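Long-range contacts in beta-lactamase (PDB 6PQ9), which belongs to the class A beta-lactamases and probably hydrolyses beta-lactam antibiotics to substituted beta-amino acids, so conferring antibiotic resistance: residues T212-T217 and V232-T237; G225-G230 and I288-W293. The protein carries 1 engineered substitution. All coordinates share one frame; numbering follows the deposited sequence.

The segments alternate along the chain, in the order 212-217, 225-230, 232-237 and 288-293, so the two contacts interlock. Their centres lie about 14 Å apart. Interaction 1 joins the end of helix 203-214 to strand 233-239, an outermost strand of the five-stranded antiparallel sheet. Interaction 2 rests the loop between that helix and that strand on helix 278-297, the C-terminal helix. They meet directly where Leu227 CD1 packs against Val233 CG2 at 4.1 Å. The connection that leads from the helix into the edge strand is therefore fastened at both its ends and at its middle, just ahead of the strand's KTG motif, which lines the active site in this family.

Interaction 1: T212-T217 and V232-T237; sequences TMIETT and VVAHKT
The imidazole of His235 meets Thr216 through that residue's methyl group, which comes in obliquely, with CG2 3.4 Å from NE2. Met213 O also approaches the ring obliquely. At the ring edge, in its plane, lie the carbonyl oxygen of Val233 and two waters. One of these waters sits 2.8 Å from His235 NE2 and within hydrogen-bonding distance of Thr216 O, and so can link the ring to the loop. On the other ring nitrogen, ND1 is hydrogen-bonded to Asp253 OD1, so polar partners at two corners fix the rotation of the imidazole. Its CG sits between the backbone N and the carbonyl carbon (chi1 61°), and this turn brings the ring back toward Thr216 although CB sets off in the other direction.

One direct hydrogen bond links the backbones, from His235 N to Met213 O, at 3.0 Å. It is fairly straight, 161° at the hydrogen, but the donor stands above the carbonyl plane rather than on a lone pair. The same oxygen receives a CA-H...O contact from Ala234 CA at 3.4 Å. The other water lies within hydrogen-bonding distance of Ile214 O and Val233 O and can link the helix end to the strand start, though it has more acceptors around it than protons. Beside these polar links, the methyl of Ala234 touches two helix side chains, with Ile214 CG1 3.6 Å and Met213 CB 3.8 Å from its CB.

Helix 203-214 thus closes on strand 233-239, whose other edge pairs with strand 248-258. Met213 reaches on to Phe72 of helix 70-85 and Val129 of helix 121-130, while Thr216 OG1 bonds to Ser130 O. Lys236 and Thr237 begin the family's KTG motif, and Lys236 NZ hydrogen-bonds to Thr237 O and to Ser132 OG, in the link between helices 121-130 and 134-144.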
ATOM      1  N   THR A 212       9.026   7.486   5.548  1.00 33.09           N
ATOM      2  CA  THR A 212       8.773   6.123   6.009  1.00 35.24           C
ATOM      3  C   THR A 212       8.459   5.175   4.854  1.00 34.37           C
ATOM      4  O   THR A 212       8.636   3.963   4.997  1.00 33.68           O
ATOM      5  CB  THR A 212       7.627   6.083   7.029  1.00 35.69           C
ATOM      6  OG1 THR A 212       6.383   6.214   6.340  1.00 37.93           O
ATOM      7  CG2 THR A 212       7.757   7.196   8.051  1.00 31.53           C
ATOM      8  N   MET A 213       7.993   5.698   3.719  1.00 37.83           N
ATOM      9  CA  MET A 213       7.683   4.841   2.581  1.00 29.35           C
ATOM     10  C   MET A 213       8.917   4.546   1.750  1.00 34.39           C
ATOM     11  O   MET A 213       8.958   3.525   1.052  1.00 35.56           O
ATOM     12  CB  MET A 213       6.605   5.496   1.716  1.00 31.41           C
ATOM     13  CG  MET A 213       5.210   5.442   2.323  1.00 28.64           C
ATOM     14  SD  MET A 213       4.043   6.421   1.361  1.00 38.67           S
ATOM     15  CE  MET A 213       3.630   5.305   0.010  1.00 29.95           C
ATOM     16  N   ILE A 214       9.908   5.443   1.785  1.00 36.15           N
ATOM     17  CA  ILE A 214      11.194   5.190   1.143  1.00 34.71           C
ATOM     18  C   ILE A 214      12.049   4.279   2.004  1.00 36.13           C
ATOM     19  O   ILE A 214      12.698   3.354   1.505  1.00 42.74           O
ATOM     20  CB  ILE A 214      11.917   6.521   0.873  1.00 39.34           C
ATOM     21  CG1 ILE A 214      11.165   7.322  -0.188  1.00 38.00           C
ATOM     22  CG2 ILE A 214      13.380   6.267   0.502  1.00 30.20           C
ATOM     23  CD1 ILE A 214      11.626   8.732  -0.327  1.00 37.58           C
ATOM     24  N   GLU A 215      12.077   4.543   3.298  1.00 33.43           N
ATOM     25  CA  GLU A 215      12.914   3.817   4.238  1.00 42.62           C
ATOM     26  C   GLU A 215      12.284   2.523   4.709  1.00 41.91           C
ATOM     27  O   GLU A 215      12.362   2.191   5.891  1.00 63.27           O
ATOM     28  CB  GLU A 215      13.218   4.732   5.420  1.00 40.87           C
ATOM     29  CG  GLU A 215      14.176   5.842   5.074  1.00 50.96           C
ATOM     30  CD  GLU A 215      15.004   6.245   6.268  1.00 62.17           C
ATOM     31  OE1 GLU A 215      14.455   6.939   7.159  1.00 58.77           O
ATOM     32  OE2 GLU A 215      16.193   5.845   6.325  1.00 61.67           O
ATOM     33  N   THR A 216      11.600   1.804   3.841  1.00 43.18           N
ATOM     34  CA  THR A 216      11.098   0.493   4.209  1.00 41.58           C
ATOM     35  C   THR A 216      12.020  -0.565   3.618  1.00 43.29           C
ATOM     36  O   THR A 216      12.689  -0.352   2.602  1.00 45.29           O
ATOM     37  CB  THR A 216       9.651   0.279   3.739  1.00 40.57           C
ATOM     38  OG1 THR A 216       9.237  -1.069   4.025  1.00 38.12           O
ATOM     39  CG2 THR A 216       9.519   0.526   2.249  1.00 35.31           C
ATOM     40  N   THR A 217      12.076  -1.698   4.282  1.00 39.35           N
ATOM     41  CA  THR A 217      12.909  -2.776   3.803  1.00 42.63           C
ATOM     42  C   THR A 217      12.068  -3.879   3.159  1.00 38.21           C
ATOM     43  O   THR A 217      12.621  -4.853   2.641  1.00 43.04           O
ATOM     44  CB  THR A 217      13.779  -3.276   4.973  1.00 39.57           C
ATOM     45  OG1 THR A 217      14.975  -3.844   4.456  1.00 61.43           O
ATOM     46  CG2 THR A 217      13.068  -4.300   5.855  1.00 38.68           C
ATOM     47  N   VAL A 232      15.041   5.618  -6.225  1.00 42.69           N
ATOM     48  CA  VAL A 232      14.261   5.828  -5.014  1.00 43.80           C
ATOM     49  C   VAL A 232      12.813   5.443  -5.292  1.00 42.37           C
ATOM     50  O   VAL A 232      12.236   5.792  -6.326  1.00 42.61           O
ATOM     51  CB  VAL A 232      14.411   7.266  -4.469  1.00 42.79           C
ATOM     52  CG1 VAL A 232      15.319   8.108  -5.327  1.00 45.37           C
ATOM     53  CG2 VAL A 232      13.061   7.918  -4.210  1.00 44.56           C
ATOM     54  N   VAL A 233      12.256   4.643  -4.395  1.00 39.48           N
ATOM     55  CA  VAL A 233      10.916   4.103  -4.514  1.00 37.70           C
ATOM     56  C   VAL A 233      10.266   4.281  -3.156  1.00 37.60           C
ATOM     57  O   VAL A 233      10.755   3.738  -2.157  1.00 41.57           O
ATOM     58  CB  VAL A 233      10.926   2.616  -4.915  1.00 35.20           C
ATOM     59  CG1 VAL A 233       9.509   2.037  -4.870  1.00 40.91           C
ATOM     60  CG2 VAL A 233      11.545   2.433  -6.279  1.00 35.67           C
ATOM     61  N   ALA A 234       9.198   5.060  -3.105  1.00 37.56           N
ATOM     62  CA  ALA A 234       8.367   5.150  -1.915  1.00 37.71           C
ATOM     63  C   ALA A 234       7.175   4.219  -2.119  1.00 35.47           C
ATOM     64  O   ALA A 234       6.379   4.433  -3.036  1.00 37.88           O
ATOM     65  CB  ALA A 234       7.928   6.596  -1.677  1.00 32.05           C
ATOM     66  N   HIS A 235       7.060   3.171  -1.298  1.00 31.54           N
ATOM     67  CA  HIS A 235       6.011   2.183  -1.547  1.00 33.87           C
ATOM     68  C   HIS A 235       5.428   1.621  -0.257  1.00 33.56           C
ATOM     69  O   HIS A 235       5.902   1.888   0.850  1.00 34.53           O
ATOM     70  CB  HIS A 235       6.513   1.029  -2.430  1.00 33.49           C
ATOM     71  CG  HIS A 235       7.648   0.256  -1.835  1.00 34.39           C
ATOM     72  ND1 HIS A 235       7.561  -1.088  -1.553  1.00 28.21           N
ATOM     73  CD2 HIS A 235       8.895   0.638  -1.469  1.00 35.88           C
ATOM     74  CE1 HIS A 235       8.705  -1.503  -1.045  1.00 35.20           C
ATOM     75  NE2 HIS A 235       9.534  -0.477  -0.985  1.00 35.63           N
ATOM     76  N   LYS A 236       4.359   0.846  -0.437  1.00 33.45           N
ATOM     77  CA  LYS A 236       3.725   0.052   0.603  1.00 31.08           C
ATOM     78  C   LYS A 236       3.322  -1.285  -0.003  1.00 34.34           C
ATOM     79  O   LYS A 236       2.684  -1.323  -1.060  1.00 34.29           O
ATOM     80  CB  LYS A 236       2.498   0.758   1.182  1.00 33.68           C
ATOM     81  CG  LYS A 236       1.848  -0.014   2.316  1.00 33.62           C
ATOM     82  CD  LYS A 236       2.717   0.030   3.585  1.00 33.86           C
ATOM     83  CE  LYS A 236       2.373  -1.119   4.538  1.00 31.91           C
ATOM     84  NZ  LYS A 236       2.861  -2.445   4.047  1.00 30.64           N
ATOM     85  N   THR A 237       3.699  -2.375   0.656  1.00 33.55           N
ATOM     86  CA  THR A 237       3.372  -3.720   0.196  1.00 36.42           C
ATOM     87  C   THR A 237       2.087  -4.235   0.851  1.00 33.92           C
ATOM     88  O   THR A 237       1.624  -3.728   1.878  1.00 32.46           O
ATOM     89  CB  THR A 237       4.502  -4.702   0.519  1.00 36.63           C
ATOM     90  OG1 THR A 237       4.644  -4.786   1.942  1.00 38.20           O
ATOM     91  CG2 THR A 237       5.828  -4.263  -0.091  1.00 30.49           C
TER
HETATM   92  O   HOH W   1      12.233   1.636  -0.717  1.00 42.01           O
HETATM   93  O   HOH W   2      12.046  -1.234   0.067  1.00 44.29           O

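Interaction 2: G225-G230 and I288-W293; sequences GLLPDG and ICKSVW
Trp293 holds its CG opposite the backbone N (chi1 167°), a setting that carries the indole out from the helix and brings one face of it over Leu227 and its far flank up to Pro228. Lys290 starts with a similar torsion (chi1 -176°), then bends at chi2 to run its methylenes alongside Leu226.

Leu227 supplies the main apolar contact. Its CD2 methyl makes a CH-pi interaction with the five-membered ring of Trp293, 4.1 Å from the centroid and 27° off the normal. This methyl sits toward the rim of the ring system, 3.8 Å from Trp293 CG. The other branch, CD1, turns to Cys289 and lies 4.2 Å from SG. Pro228 lies on the same side of the indole plane, its CD approaching obliquely to 3.5 Å from Trp293 CZ2. Successive loop residues therefore share the indole, the leucine methyl on the CG, CD2 and CE3 flank and the proline on the NE1, CE2 and CZ2 flank.

Lys290 contributes through its aliphatic portion. CD lies 3.9 Å from Leu226 CB, and CD also rests 3.3 Å from Leu226 O. The ammonium end is engaged within its own helix, since NZ forms a salt bridge with Asp294. No hydrogen bond crosses between the segments, and the loop is held to the helix by apolar and van der Waals contact.

Leu227, Cys289 and Trp293 all converge on Ile257 of strand 248-258, so loop, helix 278-297 and sheet meet around this one side chain. Trp293 additionally touches Thr231 and Pro260. Other residues of the helix, Ile288 and Val292, pack on strand 42-49, and Ile288 and Ser291 meet helix 25-37, its neighbour on the sheet.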
ATOM      1  N   GLY A 225      12.147  -4.678  -7.701  1.00 38.68           N
ATOM      2  CA  GLY A 225      12.895  -5.897  -7.975  1.00 38.27           C
ATOM      3  C   GLY A 225      13.923  -5.754  -9.086  1.00 43.24           C
ATOM      4  O   GLY A 225      15.090  -6.117  -8.922  1.00 40.22           O
ATOM      5  N   LEU A 226      13.512  -5.204 -10.225  1.00 42.31           N
ATOM      6  CA  LEU A 226      14.363  -5.161 -11.407  1.00 44.86           C
ATOM      7  C   LEU A 226      14.801  -3.748 -11.781  1.00 45.73           C
ATOM      8  O   LEU A 226      15.339  -3.543 -12.878  1.00 45.25           O
ATOM      9  CB  LEU A 226      13.644  -5.823 -12.577  1.00 43.16           C
ATOM     10  CG  LEU A 226      13.404  -7.313 -12.342  1.00 42.23           C
ATOM     11  CD1 LEU A 226      12.342  -7.814 -13.292  1.00 40.05           C
ATOM     12  CD2 LEU A 226      14.705  -8.094 -12.490  1.00 35.29           C
ATOM     13  N   LEU A 227      14.588  -2.776 -10.905  1.00 41.86           N
ATOM     14  CA  LEU A 227      14.967  -1.408 -11.197  1.00 48.68           C
ATOM     15  C   LEU A 227      16.462  -1.217 -10.963  1.00 44.11           C
ATOM     16  O   LEU A 227      17.093  -2.001 -10.255  1.00 44.22           O
ATOM     17  CB  LEU A 227      14.141  -0.449 -10.342  1.00 40.34           C
ATOM     18  CG  LEU A 227      12.632  -0.499 -10.638  1.00 44.99           C
ATOM     19  CD1 LEU A 227      11.911   0.693 -10.025  1.00 36.63           C
ATOM     20  CD2 LEU A 227      12.363  -0.587 -12.155  1.00 37.09           C
ATOM     21  N   PRO A 228      17.066  -0.206 -11.586  1.00 46.54           N
ATOM     22  CA  PRO A 228      18.487   0.063 -11.334  1.00 51.57           C
ATOM     23  C   PRO A 228      18.747   0.342  -9.859  1.00 49.29           C
ATOM     24  O   PRO A 228      17.873   0.806  -9.124  1.00 42.95           O
ATOM     25  CB  PRO A 228      18.772   1.295 -12.199  1.00 44.01           C
ATOM     26  CG  PRO A 228      17.768   1.218 -13.279  1.00 46.40           C
ATOM     27  CD  PRO A 228      16.524   0.681 -12.626  1.00 41.25           C
ATOM     28  N   ASP A 229      19.960   0.019  -9.425  1.00 54.66           N
ATOM     29  CA  ASP A 229      20.333   0.268  -8.038  1.00 54.77           C
ATOM     30  C   ASP A 229      20.290   1.759  -7.745  1.00 51.40           C
ATOM     31  O   ASP A 229      20.673   2.585  -8.580  1.00 53.89           O
ATOM     32  CB  ASP A 229      21.732  -0.279  -7.755  1.00 64.05           C
ATOM     33  CG  ASP A 229      21.794  -1.785  -7.852  1.00 74.07           C
ATOM     34  OD1 ASP A 229      21.248  -2.451  -6.941  1.00 76.81           O
ATOM     35  OD2 ASP A 229      22.375  -2.295  -8.843  1.00 82.65           O
ATOM     36  N   GLY A 230      19.819   2.103  -6.551  1.00 49.63           N
ATOM     37  CA  GLY A 230      19.723   3.499  -6.183  1.00 53.55           C
ATOM     38  C   GLY A 230      18.515   4.240  -6.716  1.00 52.24           C
ATOM     39  O   GLY A 230      18.443   5.465  -6.551  1.00 53.42           O
ATOM     40  N   ILE A 288       6.286  -6.217 -14.581  1.00 40.24           N
ATOM     41  CA  ILE A 288       5.379  -5.175 -15.045  1.00 40.98           C
ATOM     42  C   ILE A 288       5.974  -3.804 -14.762  1.00 45.67           C
ATOM     43  O   ILE A 288       6.048  -2.941 -15.649  1.00 44.20           O
ATOM     44  CB  ILE A 288       3.995  -5.351 -14.394  1.00 41.12           C
ATOM     45  CG1 ILE A 288       3.305  -6.597 -14.966  1.00 38.70           C
ATOM     46  CG2 ILE A 288       3.151  -4.100 -14.565  1.00 35.54           C
ATOM     47  CD1 ILE A 288       1.948  -6.852 -14.390  1.00 37.54           C
ATOM     48  N   CYS A 289       6.458  -3.601 -13.533  1.00 43.89           N
ATOM     49  CA  CYS A 289       7.106  -2.336 -13.205  1.00 42.22           C
ATOM     50  C   CYS A 289       8.285  -2.058 -14.133  1.00 40.19           C
ATOM     51  O   CYS A 289       8.445  -0.940 -14.632  1.00 46.72           O
ATOM     52  CB  CYS A 289       7.564  -2.333 -11.753  1.00 37.88           C
ATOM     53  SG  CYS A 289       8.107  -0.689 -11.235  1.00 41.92           S
ATOM     54  N   LYS A 290       9.121  -3.066 -14.372  1.00 38.40           N
ATOM     55  CA  LYS A 290      10.270  -2.896 -15.259  1.00 46.06           C
ATOM     56  C   LYS A 290       9.832  -2.481 -16.663  1.00 49.69           C
ATOM     57  O   LYS A 290      10.406  -1.561 -17.255  1.00 49.06           O
ATOM     58  CB  LYS A 290      11.086  -4.189 -15.298  1.00 42.43           C
ATOM     59  CG  LYS A 290      12.355  -4.109 -16.122  1.00 49.26           C
ATOM     60  CD  LYS A 290      13.379  -3.214 -15.461  1.00 54.79           C
ATOM     61  CE  LYS A 290      14.719  -3.303 -16.163  1.00 48.17           C
ATOM     62  NZ  LYS A 290      14.706  -2.581 -17.450  1.00 53.56           N
ATOM     63  N   SER A 291       8.801  -3.135 -17.206  1.00 43.95           N
ATOM     64  CA  SER A 291       8.302  -2.764 -18.531  1.00 45.08           C
ATOM     65  C   SER A 291       7.845  -1.312 -18.564  1.00 47.14           C
ATOM     66  O   SER A 291       8.134  -0.579 -19.518  1.00 44.09           O
ATOM     67  CB  SER A 291       7.147  -3.675 -18.939  1.00 40.53           C
ATOM     68  OG  SER A 291       7.584  -5.009 -19.086  1.00 54.13           O
ATOM     69  N   VAL A 292       7.093  -0.891 -17.542  1.00 39.77           N
ATOM     70  CA  VAL A 292       6.637   0.493 -17.473  1.00 39.70           C
ATOM     71  C   VAL A 292       7.828   1.434 -17.330  1.00 46.62           C
ATOM     72  O   VAL A 292       7.883   2.498 -17.960  1.00 51.73           O
ATOM     73  CB  VAL A 292       5.632   0.662 -16.320  1.00 39.19           C
ATOM     74  CG1 VAL A 292       5.335   2.136 -16.072  1.00 37.25           C
ATOM     75  CG2 VAL A 292       4.345  -0.146 -16.598  1.00 35.38           C
ATOM     76  N   TRP A 293       8.807   1.042 -16.515  1.00 46.17           N
ATOM     77  CA  TRP A 293      10.024   1.830 -16.354  1.00 46.63           C
ATOM     78  C   TRP A 293      10.751   1.990 -17.688  1.00 49.46           C
ATOM     79  O   TRP A 293      11.119   3.104 -18.082  1.00 47.17           O
ATOM     80  CB  TRP A 293      10.909   1.151 -15.302  1.00 45.08           C
ATOM     81  CG  TRP A 293      12.311   1.639 -15.211  1.00 44.10           C
ATOM     82  CD1 TRP A 293      13.373   1.236 -15.963  1.00 43.39           C
ATOM     83  CD2 TRP A 293      12.817   2.611 -14.284  1.00 43.24           C
ATOM     84  NE1 TRP A 293      14.513   1.907 -15.570  1.00 39.31           N
ATOM     85  CE2 TRP A 293      14.195   2.754 -14.540  1.00 38.25           C
ATOM     86  CE3 TRP A 293      12.236   3.373 -13.264  1.00 39.97           C
ATOM     87  CZ2 TRP A 293      15.002   3.633 -13.812  1.00 38.53           C
ATOM     88  CZ3 TRP A 293      13.034   4.239 -12.542  1.00 38.17           C
ATOM     89  CH2 TRP A 293      14.400   4.367 -12.822  1.00 42.28           C
TER